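PDB 3RIQ: tailspike protein from Siphovirus 9NA, which probably binds Salmonella lipopolysaccharide as the phage receptor and cleaves its O-antigen chains as an endorhamnosidase. Local coordinates for residues V15-S18 with T22-E25; R236-Y241 with S246-Y251; S259-R264 with Y301-L306. All blocks are in the same frame, centred on the assembly; numbering follows the deposited sequence.

Contact 1 (V15-S18 with T22-E25); sequences VKLS and TLQE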
loop_
_atom_site.group_PDB
_atom_site.type_symbol
_atom_site.label_atom_id
_atom_site.label_comp_id
_atom_site.label_asym_id
_atom_site.label_seq_id
_atom_site.Cartn_x
_atom_site.Cartn_y
_atom_site.Cartn_z
ATOM N N VAL A 15 22.448 -7.092 -39.588
ATOM C CA VAL A 15 21.837 -7.001 -40.905
ATOM C C VAL A 15 20.606 -6.130 -40.797
ATOM O O VAL A 15 20.025 -6.009 -39.704
ATOM C CB VAL A 15 21.419 -8.387 -41.463
ATOM C CG1 VAL A 15 22.663 -9.288 -41.685
ATOM C CG2 VAL A 15 20.365 -9.030 -40.587
ATOM N N LYS A 16 20.193 -5.527 -41.904
ATOM C CA LYS A 16 19.028 -4.639 -41.866
ATOM C C LYS A 16 17.996 -5.053 -42.880
ATOM O O LYS A 16 18.335 -5.446 -44.013
ATOM C CB LYS A 16 19.425 -3.161 -42.033
ATOM C CG LYS A 16 20.035 -2.894 -43.398
ATOM C CD LYS A 16 20.651 -1.497 -43.507
ATOM C CE LYS A 16 22.111 -1.528 -43.205
ATOM N NZ LYS A 16 22.941 -2.234 -44.231
ATOM N N LEU A 17 16.726 -4.933 -42.494
ATOM C CA LEU A 17 15.636 -5.403 -43.334
ATOM C C LEU A 17 15.644 -4.783 -44.732
ATOM O O LEU A 17 15.276 -5.466 -45.696
ATOM C CB LEU A 17 14.291 -5.158 -42.642
ATOM C CG LEU A 17 13.034 -5.636 -43.404
ATOM C CD1 LEU A 17 13.073 -7.148 -43.684
ATOM C CD2 LEU A 17 11.813 -5.302 -42.541
ATOM N N SER A 18 16.028 -3.503 -44.841
ATOM C CA SER A 18 15.977 -2.817 -46.138
ATOM C C SER A 18 16.925 -3.421 -47.183
ATOM O O SER A 18 16.793 -3.105 -48.370
ATOM C CB SER A 18 16.224 -1.312 -45.980
ATOM O OG SER A 18 17.551 -1.105 -45.551
ATOM N N THR A 22 12.295 -9.935 -47.900
ATOM C CA THR A 22 11.435 -10.533 -46.867
ATOM C C THR A 22 12.143 -10.532 -45.519
ATOM O O THR A 22 13.389 -10.522 -45.441
ATOM C CB THR A 22 11.029 -11.994 -47.178
ATOM O OG1 THR A 22 12.173 -12.839 -47.126
ATOM C CG2 THR A 22 10.350 -12.137 -48.565
ATOM N N LEU A 23 11.344 -10.650 -44.462
ATOM C CA LEU A 23 11.863 -10.811 -43.121
ATOM C C LEU A 23 12.623 -12.137 -42.960
ATOM O O LEU A 23 13.660 -12.178 -42.288
ATOM C CB LEU A 23 10.723 -10.710 -42.108
ATOM C CG LEU A 23 11.147 -10.593 -40.651
ATOM C CD1 LEU A 23 12.201 -9.489 -40.394
ATOM C CD2 LEU A 23 9.832 -10.363 -39.814
ATOM N N GLN A 24 12.163 -13.193 -43.628
ATOM C CA GLN A 24 12.901 -14.464 -43.606
ATOM C C GLN A 24 14.306 -14.311 -44.206
ATOM O O GLN A 24 15.296 -14.795 -43.627
ATOM C CB GLN A 24 12.142 -15.576 -44.351
ATOM C CG GLN A 24 12.951 -16.899 -44.408
ATOM C CD GLN A 24 13.070 -17.489 -42.998
ATOM O OE1 GLN A 24 12.073 -17.928 -42.411
ATOM N NE2 GLN A 24 14.266 -17.419 -42.424
ATOM N N GLU A 25 14.422 -13.611 -45.332
ATOM C CA GLU A 25 15.767 -13.421 -45.911
ATOM C C GLU A 25 16.695 -12.681 -44.940
ATOM O O GLU A 25 17.870 -13.027 -44.789
ATOM C CB GLU A 25 15.668 -12.642 -47.218
ATOM C CG GLU A 25 15.141 -13.454 -48.393
ATOM C CD GLU A 25 14.591 -12.614 -49.533
ATOM O OE1 GLU A 25 14.443 -11.383 -49.379
ATOM O OE2 GLU A 25 14.279 -13.204 -50.584
#

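Contact 2 (R236-Y241 with S246-Y251); sequences RDLISY and SGVKTY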
loop_
_atom_site.group_PDB
_atom_site.type_symbol
_atom_site.label_atom_id
_atom_site.label_comp_id
_atom_site.label_asym_id
_atom_site.label_seq_id
_atom_site.Cartn_x
_atom_site.Cartn_y
_atom_site.Cartn_z
ATOM N N ARG A 236 2.852 -7.054 -13.225
ATOM C CA ARG A 236 3.221 -6.036 -12.222
ATOM C C ARG A 236 3.258 -4.651 -12.851
ATOM O O ARG A 236 3.750 -4.526 -13.983
ATOM C CB ARG A 236 4.581 -6.371 -11.589
ATOM C CG ARG A 236 5.049 -5.323 -10.578
ATOM C CD ARG A 236 6.240 -5.763 -9.745
ATOM N NE ARG A 236 7.429 -6.227 -10.480
ATOM C CZ ARG A 236 8.431 -5.436 -10.877
ATOM N NH1 ARG A 236 8.328 -4.106 -10.727
ATOM N NH2 ARG A 236 9.540 -5.968 -11.432
ATOM N N ASP A 237 2.707 -3.646 -12.142
ATOM C CA ASP A 237 2.845 -2.208 -12.548
ATOM C C ASP A 237 2.269 -1.945 -13.932
ATOM O O ASP A 237 2.966 -1.385 -14.805
ATOM C CB ASP A 237 4.313 -1.768 -12.528
ATOM C CG ASP A 237 4.935 -1.831 -11.154
ATOM O OD1 ASP A 237 4.207 -1.714 -10.152
ATOM O OD2 ASP A 237 6.182 -1.973 -11.080
ATOM N N LEU A 238 1.014 -2.350 -14.153
ATOM C CA LEU A 238 0.365 -2.157 -15.459
ATOM C C LEU A 238 -0.871 -1.265 -15.305
ATOM O O LEU A 238 -1.606 -1.373 -14.312
ATOM C CB LEU A 238 -0.091 -3.529 -16.008
ATOM C CG LEU A 238 -0.810 -3.495 -17.356
ATOM C CD1 LEU A 238 0.144 -3.098 -18.487
ATOM C CD2 LEU A 238 -1.452 -4.860 -17.631
ATOM N N ILE A 239 -1.104 -0.409 -16.294
ATOM C CA ILE A 239 -2.413 0.294 -16.429
ATOM C C ILE A 239 -3.153 -0.405 -17.566
ATOM O O ILE A 239 -2.613 -0.513 -18.668
ATOM C CB ILE A 239 -2.225 1.806 -16.738
ATOM C CG1 ILE A 239 -1.465 2.491 -15.592
ATOM C CG2 ILE A 239 -3.579 2.441 -16.983
ATOM C CD1 ILE A 239 -1.045 3.905 -15.895
ATOM N N SER A 240 -4.373 -0.873 -17.313
ATOM C CA SER A 240 -5.218 -1.533 -18.323
ATOM C C SER A 240 -6.391 -0.600 -18.564
ATOM O O SER A 240 -7.190 -0.348 -17.626
ATOM C CB SER A 240 -5.707 -2.867 -17.766
ATOM O OG SER A 240 -6.640 -3.464 -18.644
ATOM N N TYR A 241 -6.488 -0.048 -19.777
ATOM C CA TYR A 241 -7.445 1.045 -20.037
ATOM C C TYR A 241 -8.484 0.687 -21.082
ATOM O O TYR A 241 -8.134 0.450 -22.251
ATOM C CB TYR A 241 -6.648 2.264 -20.537
ATOM C CG TYR A 241 -7.489 3.430 -21.037
ATOM C CD1 TYR A 241 -8.408 4.103 -20.198
ATOM C CD2 TYR A 241 -7.331 3.884 -22.358
ATOM C CE1 TYR A 241 -9.158 5.193 -20.675
ATOM C CE2 TYR A 241 -8.081 4.983 -22.850
ATOM C CZ TYR A 241 -8.983 5.627 -21.981
ATOM O OH TYR A 241 -9.721 6.723 -22.395
ATOM N N SER A 246 -11.675 -8.117 -19.423
ATOM C CA SER A 246 -11.275 -7.811 -18.050
ATOM C C SER A 246 -9.861 -7.213 -17.966
ATOM O O SER A 246 -9.028 -7.411 -18.856
ATOM C CB SER A 246 -11.407 -9.047 -17.176
ATOM O OG SER A 246 -12.759 -9.417 -17.010
ATOM N N GLY A 247 -9.592 -6.463 -16.900
ATOM C CA GLY A 247 -8.352 -5.661 -16.851
ATOM C C GLY A 247 -7.140 -6.539 -17.117
ATOM O O GLY A 247 -6.293 -6.209 -17.963
ATOM N N VAL A 248 -7.059 -7.657 -16.384
ATOM C CA VAL A 248 -6.202 -8.790 -16.738
ATOM C C VAL A 248 -7.056 -10.032 -16.450
ATOM O O VAL A 248 -8.041 -9.978 -15.695
ATOM C CB VAL A 248 -4.881 -8.863 -15.914
ATOM C CG1 VAL A 248 -4.000 -7.621 -16.152
ATOM C CG2 VAL A 248 -5.162 -9.098 -14.399
ATOM N N LYS A 249 -6.664 -11.174 -17.000
ATOM C CA LYS A 249 -7.494 -12.389 -16.866
ATOM C C LYS A 249 -6.694 -13.672 -16.821
ATOM O O LYS A 249 -5.746 -13.841 -17.620
ATOM C CB LYS A 249 -8.455 -12.480 -18.076
ATOM C CG LYS A 249 -9.367 -13.709 -18.086
ATOM C CD LYS A 249 -10.444 -13.628 -19.183
ATOM C CE LYS A 249 -11.195 -14.954 -19.252
ATOM N NZ LYS A 249 -12.141 -15.080 -20.437
ATOM N N THR A 250 -7.092 -14.574 -15.919
ATOM C CA THR A 250 -6.671 -15.972 -15.983
ATOM C C THR A 250 -7.823 -16.732 -16.642
ATOM O O THR A 250 -8.965 -16.646 -16.204
ATOM C CB THR A 250 -6.343 -16.536 -14.599
ATOM O OG1 THR A 250 -7.456 -16.340 -13.709
ATOM C CG2 THR A 250 -5.132 -15.835 -14.014
ATOM N N TYR A 251 -7.528 -17.458 -17.713
ATOM C CA TYR A 251 -8.574 -18.194 -18.435
ATOM C C TYR A 251 -9.207 -19.267 -17.532
ATOM O O TYR A 251 -8.572 -19.839 -16.654
ATOM C CB TYR A 251 -7.977 -18.822 -19.731
ATOM C CG TYR A 251 -8.985 -19.051 -20.868
ATOM C CD1 TYR A 251 -9.187 -18.091 -21.846
ATOM C CD2 TYR A 251 -9.698 -20.237 -20.961
ATOM C CE1 TYR A 251 -10.111 -18.297 -22.862
ATOM C CE2 TYR A 251 -10.611 -20.448 -21.966
ATOM C CZ TYR A 251 -10.810 -19.487 -22.912
ATOM O OH TYR A 251 -11.716 -19.693 -23.953
#

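Contact 3 (S259-R264 with Y301-L306); sequences SARNYR and YPWFQL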
loop_
_atom_site.group_PDB
_atom_site.type_symbol
_atom_site.label_atom_id
_atom_site.label_comp_id
_atom_site.label_asym_id
_atom_site.label_seq_id
_atom_site.Cartn_x
_atom_site.Cartn_y
_atom_site.Cartn_z
ATOM N N SER A 259 -7.552 -28.352 -19.934
ATOM C CA SER A 259 -7.667 -27.248 -18.971
ATOM C C SER A 259 -6.727 -26.085 -19.315
ATOM O O SER A 259 -5.519 -26.295 -19.531
ATOM C CB SER A 259 -7.355 -27.732 -17.541
ATOM O OG SER A 259 -7.448 -26.622 -16.644
ATOM N N ALA A 260 -7.293 -24.879 -19.347
ATOM C CA ALA A 260 -6.588 -23.654 -19.678
ATOM C C ALA A 260 -6.369 -22.787 -18.434
ATOM O O ALA A 260 -6.063 -21.592 -18.524
ATOM C CB ALA A 260 -7.433 -22.867 -20.714
ATOM N N ARG A 261 -6.588 -23.384 -17.272
ATOM C CA ARG A 261 -6.547 -22.691 -15.981
ATOM C C ARG A 261 -5.121 -22.311 -15.586
ATOM O O ARG A 261 -4.169 -22.577 -16.314
ATOM C CB ARG A 261 -7.196 -23.576 -14.926
ATOM C CG ARG A 261 -8.694 -23.829 -15.210
ATOM C CD ARG A 261 -9.211 -24.861 -14.223
ATOM N NE ARG A 261 -10.647 -25.160 -14.350
ATOM C CZ ARG A 261 -11.171 -26.087 -15.151
ATOM N NH1 ARG A 261 -10.392 -26.818 -15.961
ATOM N NH2 ARG A 261 -12.487 -26.299 -15.137
ATOM N N ASN A 262 -4.970 -21.668 -14.429
ATOM C CA ASN A 262 -3.697 -21.065 -14.025
ATOM C C ASN A 262 -3.507 -21.093 -12.527
ATOM O O ASN A 262 -4.487 -21.012 -11.793
ATOM C CB ASN A 262 -3.609 -19.608 -14.514
ATOM C CG ASN A 262 -3.827 -19.495 -16.001
ATOM O OD1 ASN A 262 -2.862 -19.542 -16.778
ATOM N ND2 ASN A 262 -5.105 -19.349 -16.424
ATOM N N TYR A 263 -2.241 -21.140 -12.103
ATOM C CA TYR A 263 -1.856 -21.331 -10.710
ATOM C C TYR A 263 -0.679 -20.491 -10.319
ATOM O O TYR A 263 0.211 -20.218 -11.146
ATOM C CB TYR A 263 -1.451 -22.815 -10.445
ATOM C CG TYR A 263 -2.620 -23.774 -10.493
ATOM C CD1 TYR A 263 -3.299 -24.143 -9.324
ATOM C CD2 TYR A 263 -3.063 -24.311 -11.707
ATOM C CE1 TYR A 263 -4.399 -24.995 -9.361
ATOM C CE2 TYR A 263 -4.148 -25.179 -11.754
ATOM C CZ TYR A 263 -4.818 -25.513 -10.566
ATOM O OH TYR A 263 -5.886 -26.345 -10.598
ATOM N N ARG A 264 -0.671 -20.057 -9.059
ATOM C CA ARG A 264 0.553 -19.522 -8.461
ATOM C C ARG A 264 1.210 -18.341 -9.197
ATOM O O ARG A 264 2.434 -18.312 -9.427
ATOM C CB ARG A 264 1.559 -20.676 -8.206
ATOM C CG ARG A 264 1.010 -21.618 -7.122
ATOM C CD ARG A 264 1.956 -22.766 -6.788
ATOM N NE ARG A 264 2.200 -23.693 -7.892
ATOM C CZ ARG A 264 2.668 -24.936 -7.737
ATOM N NH1 ARG A 264 2.978 -25.391 -6.524
ATOM N NH2 ARG A 264 2.842 -25.717 -8.794
ATOM N N TYR A 301 -11.063 -31.329 -5.964
ATOM C CA TYR A 301 -11.468 -29.965 -5.558
ATOM C C TYR A 301 -12.768 -29.613 -6.231
ATOM O O TYR A 301 -12.822 -29.574 -7.457
ATOM C CB TYR A 301 -10.405 -28.941 -5.980
ATOM C CG TYR A 301 -9.158 -29.070 -5.178
ATOM C CD1 TYR A 301 -9.096 -28.554 -3.885
ATOM C CD2 TYR A 301 -8.050 -29.791 -5.664
ATOM C CE1 TYR A 301 -7.966 -28.717 -3.112
ATOM C CE2 TYR A 301 -6.902 -29.961 -4.898
ATOM C CZ TYR A 301 -6.872 -29.405 -3.629
ATOM O OH TYR A 301 -5.750 -29.551 -2.860
ATOM N N PRO A 302 -13.805 -29.278 -5.436
ATOM C CA PRO A 302 -15.067 -28.839 -6.019
ATOM C C PRO A 302 -14.944 -27.616 -6.874
ATOM O O PRO A 302 -13.947 -26.856 -6.792
ATOM C CB PRO A 302 -15.927 -28.518 -4.804
ATOM C CG PRO A 302 -15.385 -29.425 -3.711
ATOM C CD PRO A 302 -13.878 -29.398 -3.964
ATOM N N TRP A 303 -15.975 -27.401 -7.694
ATOM C CA TRP A 303 -16.024 -26.217 -8.570
ATOM C C TRP A 303 -15.808 -24.940 -7.734
ATOM O O TRP A 303 -16.363 -24.800 -6.629
ATOM C CB TRP A 303 -17.379 -26.142 -9.243
ATOM C CG TRP A 303 -17.418 -25.534 -10.600
ATOM C CD1 TRP A 303 -18.174 -24.444 -11.006
ATOM C CD2 TRP A 303 -16.720 -25.995 -11.773
ATOM N NE1 TRP A 303 -17.975 -24.207 -12.348
ATOM C CE2 TRP A 303 -17.125 -25.163 -12.856
ATOM C CE3 TRP A 303 -15.830 -27.057 -12.018
ATOM C CZ2 TRP A 303 -16.634 -25.334 -14.158
ATOM C CZ3 TRP A 303 -15.359 -27.257 -13.332
ATOM C CH2 TRP A 303 -15.775 -26.395 -14.387
ATOM N N PHE A 304 -14.986 -24.042 -8.264
ATOM C CA PHE A 304 -14.636 -22.734 -7.676
ATOM C C PHE A 304 -13.629 -22.855 -6.547
ATOM O O PHE A 304 -13.276 -21.850 -5.944
ATOM C CB PHE A 304 -15.845 -21.888 -7.208
ATOM C CG PHE A 304 -16.880 -21.640 -8.272
ATOM C CD1 PHE A 304 -16.524 -21.092 -9.509
ATOM C CD2 PHE A 304 -18.233 -21.937 -8.024
ATOM C CE1 PHE A 304 -17.494 -20.824 -10.476
ATOM C CE2 PHE A 304 -19.246 -21.679 -8.998
ATOM C CZ PHE A 304 -18.875 -21.123 -10.228
ATOM N N GLN A 305 -13.154 -24.068 -6.256
ATOM C CA GLN A 305 -12.292 -24.267 -5.068
ATOM C C GLN A 305 -10.907 -24.855 -5.380
ATOM O O GLN A 305 -10.269 -25.485 -4.522
ATOM C CB GLN A 305 -13.037 -25.108 -4.017
ATOM C CG GLN A 305 -14.353 -24.476 -3.609
ATOM C CD GLN A 305 -15.065 -25.198 -2.488
ATOM O OE1 GLN A 305 -14.674 -26.291 -2.062
ATOM N NE2 GLN A 305 -16.154 -24.589 -2.014
ATOM N N LEU A 306 -10.415 -24.641 -6.601
ATOM C CA LEU A 306 -9.064 -25.123 -6.911
ATOM C C LEU A 306 -8.038 -24.397 -6.052
ATOM O O LEU A 306 -8.218 -23.201 -5.771
ATOM C CB LEU A 306 -8.740 -24.895 -8.405
ATOM C CG LEU A 306 -9.502 -25.816 -9.370
ATOM C CD1 LEU A 306 -9.467 -25.301 -10.825
ATOM C CD2 LEU A 306 -8.940 -27.259 -9.253
#

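Contact 1 (V15-S18 with T22-E25)
L17 lays one methyl, CD1, over the start of the helix 23-29. L17 CD1 sits 3.8 Å from T22 O and 3.9 Å from L23 CA. The two leucine side chains also meet by their methyls, with L17 CD1 4.1 Å from L23 CD1. In L17 the side chain swings CG anti to the backbone N (chi1 -179°), which carries CD1 across to the helix start. No hydrogen bond crosses between the two segments. The two leucines are buried, and I36 of strand 33-36 packs on both.

The elements joined are strand 14-16, helix 23-29 and strand 33-36. Strands 14-16 and 33-36 pair in parallel, with helix 23-29 between them in the chain, near the N-terminal end of the right-handed beta-helix. The helix begins with a capping box. The N of E25 donates to OG1 of T22 over 3.0 Å, at 162°. In return, the N of T22 donates to OE1 of E25, also over 3.0 Å, but it comes from above the carboxylate plane. The same OE1 accepts from the N of M21. Two backbone N-H groups therefore hold this carboxylate at the helix start. Y40 packs on L17 and T22, and its OH bonds the N of L23.

Contact 2 (R236-Y241 with S246-Y251)
The chain turns a corner at D237, runs along strand 238-241, then comes round to 246-251, where S240 and G247 lie nearest, with their CA atoms 5.4 Å apart. The segments belong to one turn of the right-handed beta-helix, the fold of this tailspike. Strand 238-241 pairs in parallel with 211-214 and 266-273, while strand 249-250 pairs with 220-223 and 281-282. The contact therefore spans two faces of the coil, which are joined by the loop between the segments.

Two side chains of strand 238-241 point toward the other segment. L238 meets V248 through one methyl each, CD2 to CG1, at 4.0 Å. The leucine and valine side chains run antiparallel alongside each other, and only these methyls come within touching range. The leucine has its CG anti to the backbone N (chi1 179°), which helps bring CD2 to the valine. All four touching residues are buried. V220 of the strand 220-223 packs on L238, and I270 of the strand 266-273 packs on V248, so neighbouring turns of the helix add to this apolar layer.

R236 and D237 form a salt bridge at the corner, R236 NH1 to D237 OD2, with a weak hydrogen bond. D237 OD2 also makes a long, weak ion pair with R236 NH1 of the second subunit, and R236 NH1 one with D237 OD2 of the third subunit. D237 OD1 also bonds N269 ND2 on the next turn.

The polar link across the contact is made by S240. Its OG stands anti to the backbone N (chi1 173°) and donates to the backbone O of G247 over 2.8 Å. It lies in the carbonyl plane on a lone pair, at a C=O...OG angle of 110°.

Contact 3 (S259-R264 with Y301-L306)
R261 runs roughly perpendicular to L306, with R261 CD 3.4 Å from L306 CD1. With chi2 and chi3 both near 180°, the arginine stretches its guanidinium past the leucine to the indole of W303. R261 NH2 stands 3.4 Å from W303 CH2. That ring carbon lies at the guanidinium edge, near its plane, and the two planes are 80° apart. This is not a stack. L306 also meets Y263, whose OH lies 3.5 Å from L306 CD2. CD1 of L306 touches the arginine and also lies near the tyrosine hydroxyl, to which CD2 is closer. No hydrogen bond joins the two segments.

The polar ends are held from elsewhere. R261 NH1 donates to S259 OG over 3.0 Å, nearly in the guanidinium plane, and forms a salt bridge with E254. R261 NE pairs with D285. These partners probably fix the guanidinium against rotation. The carboxylate of D295 takes both hydroxyls, S259 OG and Y263 OH, on separate oxygens. On the other segment, a type II turn from P302 to Q305 is closed by Q305 N to P302 O at 2.9 Å. W303 NE1 donates to the O of G287, and CD1 of W303 lies over the face of the F304 ring.

Both segments are loops of the beta-helix. Segment 259-264 bridges strands 258-259 and 266-273. Segment 301-306 belongs to the long excursion between strands 281-282 and 311-318. The contact thus packs the excursion against the loop of the preceding turn of the coil.

How the contacts relate
From the N terminus, contact 1 comes first and closes a short loop of three residues where strand 14-16 passes into helix 23-29. It lies far from the others, with its centre about 34 Å from that of contact 2 and about 44 Å from that of contact 3. Contact 2 closes a four-residue loop between two faces of the coil. Contact 3 closes 36 residues and ties the long excursion before strand 311-318 to the loop before strand 266-273. The three run in series, without nesting or crossing. Contacts 2 and 3 touch where Y251 and T250 pack on A260 and N262. Contacts 1 and 2 both reach the second subunit.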